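Long-range contact in nitrite oxidoreductase subunit A (Kuenenia stuttgartiensis, PDB 7B04), which is a large subunit of the molybdopterin oxidoreductase family, similar to NarG, that holds an iron/sulfur cluster, a molybdenum atom and two MD1 molecules: residues P258-W272 / K606-N618. Sequence-based numbering, arbitrary orientation.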
loop_
_atom_site.group_PDB
_atom_site.type_symbol
_atom_site.label_atom_id
_atom_site.label_comp_id
_atom_site.label_asym_id
_atom_site.label_seq_id
_atom_site.Cartn_x
_atom_site.Cartn_y
_atom_site.Cartn_z
ATOM N N PRO B 258 -33.613 37.148 -3.527
ATOM C CA PRO B 258 -32.756 36.223 -2.761
ATOM C C PRO B 258 -33.482 34.991 -2.264
ATOM O O PRO B 258 -32.934 33.884 -2.303
ATOM C CB PRO B 258 -32.276 37.100 -1.603
ATOM C CG PRO B 258 -32.198 38.455 -2.256
ATOM C CD PRO B 258 -33.459 38.540 -3.067
ATOM N N ASP B 259 -34.690 35.169 -1.756
ATOM C CA ASP B 259 -35.433 34.017 -1.192
ATOM C C ASP B 259 -35.874 33.061 -2.295
ATOM O O ASP B 259 -36.159 31.926 -1.981
ATOM C CB ASP B 259 -36.554 34.467 -0.265
ATOM C CG ASP B 259 -36.069 35.328 0.879
ATOM O OD1 ASP B 259 -34.874 35.352 1.100
ATOM O OD2 ASP B 259 -36.906 35.972 1.526
ATOM N N GLN B 260 -35.999 33.524 -3.526
ATOM C CA GLN B 260 -36.458 32.587 -4.577
ATOM C C GLN B 260 -35.296 32.095 -5.433
ATOM O O GLN B 260 -35.543 31.315 -6.335
ATOM C CB GLN B 260 -37.569 33.222 -5.410
ATOM C CG GLN B 260 -38.693 33.797 -4.567
ATOM C CD GLN B 260 -38.673 35.296 -4.647
ATOM O OE1 GLN B 260 -38.641 35.881 -5.725
ATOM N NE2 GLN B 260 -38.660 35.928 -3.491
ATOM N N ALA B 261 -34.081 32.531 -5.113
ATOM C CA ALA B 261 -32.843 32.180 -5.839
ATOM C C ALA B 261 -32.262 30.869 -5.318
ATOM O O ALA B 261 -32.172 30.726 -4.120
ATOM C CB ALA B 261 -31.860 33.295 -5.672
ATOM N N LEU B 262 -31.887 29.964 -6.225
ATOM C CA LEU B 262 -31.285 28.659 -5.868
ATOM C C LEU B 262 -29.976 28.461 -6.624
ATOM O O LEU B 262 -29.920 28.780 -7.784
ATOM C CB LEU B 262 -32.255 27.536 -6.206
ATOM C CG LEU B 262 -33.708 27.947 -6.269
ATOM C CD1 LEU B 262 -34.217 27.775 -7.677
ATOM C CD2 LEU B 262 -34.511 27.098 -5.321
ATOM N N GLY B 263 -29.000 27.862 -5.970
ATOM C CA GLY B 263 -27.678 27.684 -6.527
ATOM C C GLY B 263 -27.385 26.254 -6.919
ATOM O O GLY B 263 -28.286 25.453 -7.202
ATOM N N GLY B 264 -26.101 25.923 -6.904
ATOM C CA GLY B 264 -25.652 24.635 -7.369
ATOM C C GLY B 264 -26.064 23.539 -6.420
ATOM O O GLY B 264 -26.553 23.768 -5.318
ATOM N N ARG B 265 -25.936 22.312 -6.892
ATOM C CA ARG B 265 -26.271 21.145 -6.096
ATOM C C ARG B 265 -25.013 20.454 -5.591
ATOM O O ARG B 265 -24.108 20.129 -6.373
ATOM C CB ARG B 265 -27.131 20.190 -6.899
ATOM C CG ARG B 265 -28.578 20.607 -6.837
ATOM C CD ARG B 265 -29.469 19.548 -7.369
ATOM N NE ARG B 265 -29.909 18.664 -6.296
ATOM C CZ ARG B 265 -30.957 17.855 -6.387
ATOM N NH1 ARG B 265 -31.293 17.077 -5.365
ATOM N NH2 ARG B 265 -31.663 17.811 -7.512
ATOM N N ASN B 266 -24.948 20.266 -4.276
ATOM C CA ASN B 266 -23.791 19.660 -3.639
ATOM C C ASN B 266 -23.813 18.154 -3.865
ATOM O O ASN B 266 -24.792 17.473 -3.534
ATOM C CB ASN B 266 -23.801 19.974 -2.148
ATOM C CG ASN B 266 -23.775 21.456 -1.853
ATOM O OD1 ASN B 266 -23.363 22.261 -2.687
ATOM N ND2 ASN B 266 -24.243 21.829 -0.663
ATOM N N TRP B 267 -22.758 17.645 -4.490
ATOM C CA TRP B 267 -22.651 16.218 -4.770
ATOM C C TRP B 267 -22.074 15.482 -3.566
ATOM O O TRP B 267 -21.123 15.952 -2.926
ATOM C CB TRP B 267 -21.793 15.985 -6.012
ATOM C CG TRP B 267 -22.658 15.710 -7.173
ATOM C CD1 TRP B 267 -23.992 15.969 -7.249
ATOM C CD2 TRP B 267 -22.283 15.142 -8.431
ATOM N NE1 TRP B 267 -24.477 15.579 -8.466
ATOM C CE2 TRP B 267 -23.447 15.076 -9.217
ATOM C CE3 TRP B 267 -21.079 14.680 -8.969
ATOM C CZ2 TRP B 267 -23.447 14.572 -10.514
ATOM C CZ3 TRP B 267 -21.081 14.172 -10.261
ATOM C CH2 TRP B 267 -22.259 14.127 -11.017
ATOM N N SER B 268 -22.644 14.317 -3.278
ATOM C CA SER B 268 -22.310 13.581 -2.074
ATOM C C SER B 268 -20.988 12.835 -2.253
ATOM O O SER B 268 -20.508 12.611 -3.372
ATOM C CB SER B 268 -23.436 12.598 -1.729
ATOM O OG SER B 268 -23.692 11.729 -2.822
ATOM N N ASN B 269 -20.402 12.441 -1.126
ATOM C CA ASN B 269 -19.138 11.716 -1.120
ATOM C C ASN B 269 -19.229 10.356 -0.450
ATOM O O ASN B 269 -18.842 9.346 -1.051
ATOM C CB ASN B 269 -18.055 12.563 -0.427
ATOM C CG ASN B 269 -17.677 13.787 -1.229
ATOM O OD1 ASN B 269 -17.398 13.700 -2.419
ATOM N ND2 ASN B 269 -17.666 14.943 -0.572
ATOM N N TYR B 270 -19.748 10.305 0.777
ATOM C CA TYR B 270 -19.707 9.080 1.570
ATOM C C TYR B 270 -20.517 7.977 0.905
ATOM O O TYR B 270 -20.028 6.858 0.710
ATOM C CB TYR B 270 -20.229 9.381 2.976
ATOM C CG TYR B 270 -19.991 8.312 4.023
ATOM C CD1 TYR B 270 -18.790 7.624 4.087
ATOM C CD2 TYR B 270 -20.956 8.033 4.982
ATOM C CE1 TYR B 270 -18.565 6.672 5.065
ATOM C CE2 TYR B 270 -20.740 7.082 5.959
ATOM C CZ TYR B 270 -19.545 6.399 5.992
ATOM O OH TYR B 270 -19.329 5.446 6.963
ATOM N N THR B 271 -21.774 8.267 0.586
ATOM C CA THR B 271 -22.639 7.269 -0.026
ATOM C C THR B 271 -22.182 6.904 -1.435
ATOM O O THR B 271 -22.217 5.727 -1.813
ATOM C CB THR B 271 -24.066 7.786 -0.024
ATOM O OG1 THR B 271 -24.142 8.990 -0.802
ATOM C CG2 THR B 271 -24.477 8.072 1.400
ATOM N N TRP B 272 -21.791 7.901 -2.235
ATOM C CA TRP B 272 -21.353 7.642 -3.606
ATOM C C TRP B 272 -20.279 6.564 -3.663
ATOM O O TRP B 272 -20.268 5.731 -4.577
ATOM C CB TRP B 272 -20.845 8.934 -4.244
ATOM C CG TRP B 272 -19.986 8.711 -5.448
ATOM C CD1 TRP B 272 -18.697 9.118 -5.623
ATOM C CD2 TRP B 272 -20.354 8.021 -6.648
ATOM N NE1 TRP B 272 -18.240 8.729 -6.858
ATOM C CE2 TRP B 272 -19.239 8.054 -7.508
ATOM C CE3 TRP B 272 -21.520 7.383 -7.080
ATOM C CZ2 TRP B 272 -19.255 7.471 -8.772
ATOM C CZ3 TRP B 272 -21.533 6.807 -8.332
ATOM C CH2 TRP B 272 -20.409 6.855 -9.164
ATOM N N LYS B 606 -27.856 30.291 5.987
ATOM C CA LYS B 606 -28.914 29.877 5.070
ATOM C C LYS B 606 -28.255 29.327 3.812
ATOM O O LYS B 606 -27.690 30.094 3.026
ATOM C CB LYS B 606 -29.847 31.033 4.740
ATOM C CG LYS B 606 -30.855 30.700 3.652
ATOM C CD LYS B 606 -31.817 31.848 3.416
ATOM C CE LYS B 606 -32.691 31.591 2.199
ATOM N NZ LYS B 606 -33.708 32.662 2.012
ATOM N N GLY B 607 -28.322 28.012 3.630
ATOM C CA GLY B 607 -27.781 27.387 2.441
ATOM C C GLY B 607 -28.856 27.256 1.377
ATOM O O GLY B 607 -30.006 26.937 1.669
ATOM N N ARG B 608 -28.464 27.521 0.131
ATOM C CA ARG B 608 -29.368 27.448 -1.010
ATOM C C ARG B 608 -28.858 26.470 -2.058
ATOM O O ARG B 608 -29.231 26.559 -3.233
ATOM C CB ARG B 608 -29.583 28.841 -1.597
ATOM C CG ARG B 608 -29.580 29.873 -0.494
ATOM C CD ARG B 608 -29.988 31.254 -0.911
ATOM N NE ARG B 608 -30.093 32.083 0.285
ATOM C CZ ARG B 608 -30.279 33.395 0.279
ATOM N NH1 ARG B 608 -30.386 34.039 -0.871
ATOM N NH2 ARG B 608 -30.357 34.060 1.422
ATOM N N ALA B 609 -28.012 25.537 -1.641
ATOM C CA ALA B 609 -27.508 24.468 -2.485
ATOM C C ALA B 609 -28.190 23.185 -2.037
ATOM O O ALA B 609 -28.038 22.770 -0.883
ATOM C CB ALA B 609 -25.988 24.351 -2.372
ATOM N N LEU B 610 -28.928 22.558 -2.946
ATOM C CA LEU B 610 -29.695 21.361 -2.626
ATOM C C LEU B 610 -28.812 20.136 -2.814
ATOM O O LEU B 610 -28.341 19.868 -3.924
ATOM C CB LEU B 610 -30.943 21.275 -3.502
ATOM C CG LEU B 610 -31.875 20.092 -3.245
ATOM C CD1 LEU B 610 -32.408 20.126 -1.820
ATOM C CD2 LEU B 610 -33.016 20.103 -4.249
ATOM N N ASP B 611 -28.588 19.395 -1.734
ATOM C CA ASP B 611 -27.714 18.234 -1.804
ATOM C C ASP B 611 -28.284 17.186 -2.753
ATOM O O ASP B 611 -29.500 17.048 -2.912
ATOM C CB ASP B 611 -27.517 17.635 -0.413
ATOM C CG ASP B 611 -26.792 18.577 0.528
ATOM O OD1 ASP B 611 -26.014 19.423 0.044
ATOM O OD2 ASP B 611 -27.003 18.471 1.753
ATOM N N GLU B 612 -27.383 16.448 -3.399
ATOM C CA GLU B 612 -27.756 15.391 -4.325
ATOM C C GLU B 612 -26.776 14.237 -4.181
ATOM O O GLU B 612 -25.622 14.426 -3.787
ATOM C CB GLU B 612 -27.778 15.898 -5.780
ATOM C CG GLU B 612 -28.059 14.826 -6.832
ATOM C CD GLU B 612 -28.086 15.376 -8.243
ATOM O OE1 GLU B 612 -28.057 16.613 -8.401
ATOM O OE2 GLU B 612 -28.126 14.569 -9.196
ATOM N N GLU B 613 -27.250 13.037 -4.504
ATOM C CA GLU B 613 -26.423 11.839 -4.516
ATOM C C GLU B 613 -25.845 11.606 -5.906
ATOM O O GLU B 613 -26.546 11.733 -6.914
ATOM C CB GLU B 613 -27.227 10.617 -4.075
ATOM C CG GLU B 613 -26.457 9.684 -3.170
ATOM C CD GLU B 613 -25.273 9.044 -3.850
ATOM O OE1 GLU B 613 -25.331 8.860 -5.077
ATOM O OE2 GLU B 613 -24.281 8.736 -3.163
ATOM N N VAL B 614 -24.557 11.259 -5.949
ATOM C CA VAL B 614 -23.869 11.091 -7.226
ATOM C C VAL B 614 -24.387 9.876 -7.995
ATOM O O VAL B 614 -24.380 9.874 -9.231
ATOM C CB VAL B 614 -22.350 10.996 -6.981
ATOM C CG1 VAL B 614 -21.599 10.748 -8.282
ATOM C CG2 VAL B 614 -21.839 12.254 -6.298
ATOM N N ALA B 615 -24.864 8.840 -7.293
ATOM C CA ALA B 615 -25.188 7.577 -7.959
ATOM C C ALA B 615 -26.249 7.740 -9.038
ATOM O O ALA B 615 -26.301 6.938 -9.976
ATOM C CB ALA B 615 -25.641 6.531 -6.945
ATOM N N TYR B 616 -27.109 8.755 -8.923
ATOM C CA TYR B 616 -28.105 8.979 -9.966
ATOM C C TYR B 616 -27.435 9.265 -11.301
ATOM O O TYR B 616 -27.872 8.761 -12.342
ATOM C CB TYR B 616 -29.039 10.119 -9.564
ATOM C CG TYR B 616 -29.859 9.796 -8.339
ATOM C CD1 TYR B 616 -30.967 8.965 -8.423
ATOM C CD2 TYR B 616 -29.513 10.305 -7.095
ATOM C CE1 TYR B 616 -31.715 8.657 -7.305
ATOM C CE2 TYR B 616 -30.255 10.003 -5.970
ATOM C CZ TYR B 616 -31.355 9.179 -6.081
ATOM O OH TYR B 616 -32.096 8.873 -4.965
ATOM N N TRP B 617 -26.363 10.057 -11.290
ATOM C CA TRP B 617 -25.540 10.212 -12.484
ATOM C C TRP B 617 -25.014 8.861 -12.959
ATOM O O TRP B 617 -25.100 8.528 -14.147
ATOM C CB TRP B 617 -24.389 11.177 -12.206
ATOM C CG TRP B 617 -23.290 11.073 -13.201
ATOM C CD1 TRP B 617 -23.296 11.538 -14.483
ATOM C CD2 TRP B 617 -22.018 10.446 -13.008
ATOM N NE1 TRP B 617 -22.103 11.247 -15.099
ATOM C CE2 TRP B 617 -21.301 10.576 -14.214
ATOM C CE3 TRP B 617 -21.414 9.792 -11.931
ATOM C CZ2 TRP B 617 -20.014 10.077 -14.372
ATOM C CZ3 TRP B 617 -20.136 9.296 -12.091
ATOM C CH2 TRP B 617 -19.450 9.444 -13.302
ATOM N N ASN B 618 -24.454 8.071 -12.037
ATOM C CA ASN B 618 -23.943 6.746 -12.372
ATOM C C ASN B 618 -25.036 5.811 -12.873
ATOM O O ASN B 618 -24.729 4.816 -13.539
ATOM C CB ASN B 618 -23.263 6.124 -11.153
ATOM C CG ASN B 618 -22.299 5.010 -11.520
ATOM O OD1 ASN B 618 -21.598 4.477 -10.662
ATOM N ND2 ASN B 618 -22.254 4.658 -12.799
#
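E612 N donates to N266 O (2.8 Å), and with a weaker return bond from S268 N to E612 O this makes a single beta bridge centred on W267 and E612. Next to it, the guanidinium of R265 is held by 606-618 on several sides. Its NH1 gives a nearly straight hydrogen bond to D611 O (3.0 Å, 174° at the hydrogen), close to the guanidinium plane, while NE reaches L610 O at 3.1 Å; both donors sit above the planes of the carbonyls they meet. These two bonds set the orientation of the head, and the bend of the chain at chi3 lets it lie with L610 CD2 over one face and E612 OE1 over the other. That oxygen is 3.5 Å from R265 NE and well out of plane, a salt bridge of charge alone, and K223 of the neighbouring strand 222-226 is its second partner. On the way toward K606, N266 ND2 reaches D611 OD1, its OD1 being held by N243, and G263 N bonds R608 O. At the far end of this run D259 OD1 and K606 NZ form a salt bridge in a more exposed setting.

Toward helix 615-618 rings join the polar contacts. V614 N donates to S268 OG (3.3 Å), and V614 CG1, anti to the backbone N (chi1 177°), lies over the centre of the W272 six-membered ring, 3.5 Å from the centroid, and also over the face of W267. W617 presents its edge to the face of W272, the planes 60° apart, completing a three-tryptophan cluster. A single bridge thus joins 606-618 beside strand 265-266, the outermost strand of a mixed sheet within this chain, and the cluster brings W272 to about 6 Å from a bound MD1, near the MD1 pocket of a molybdopterin oxidoreductase fold.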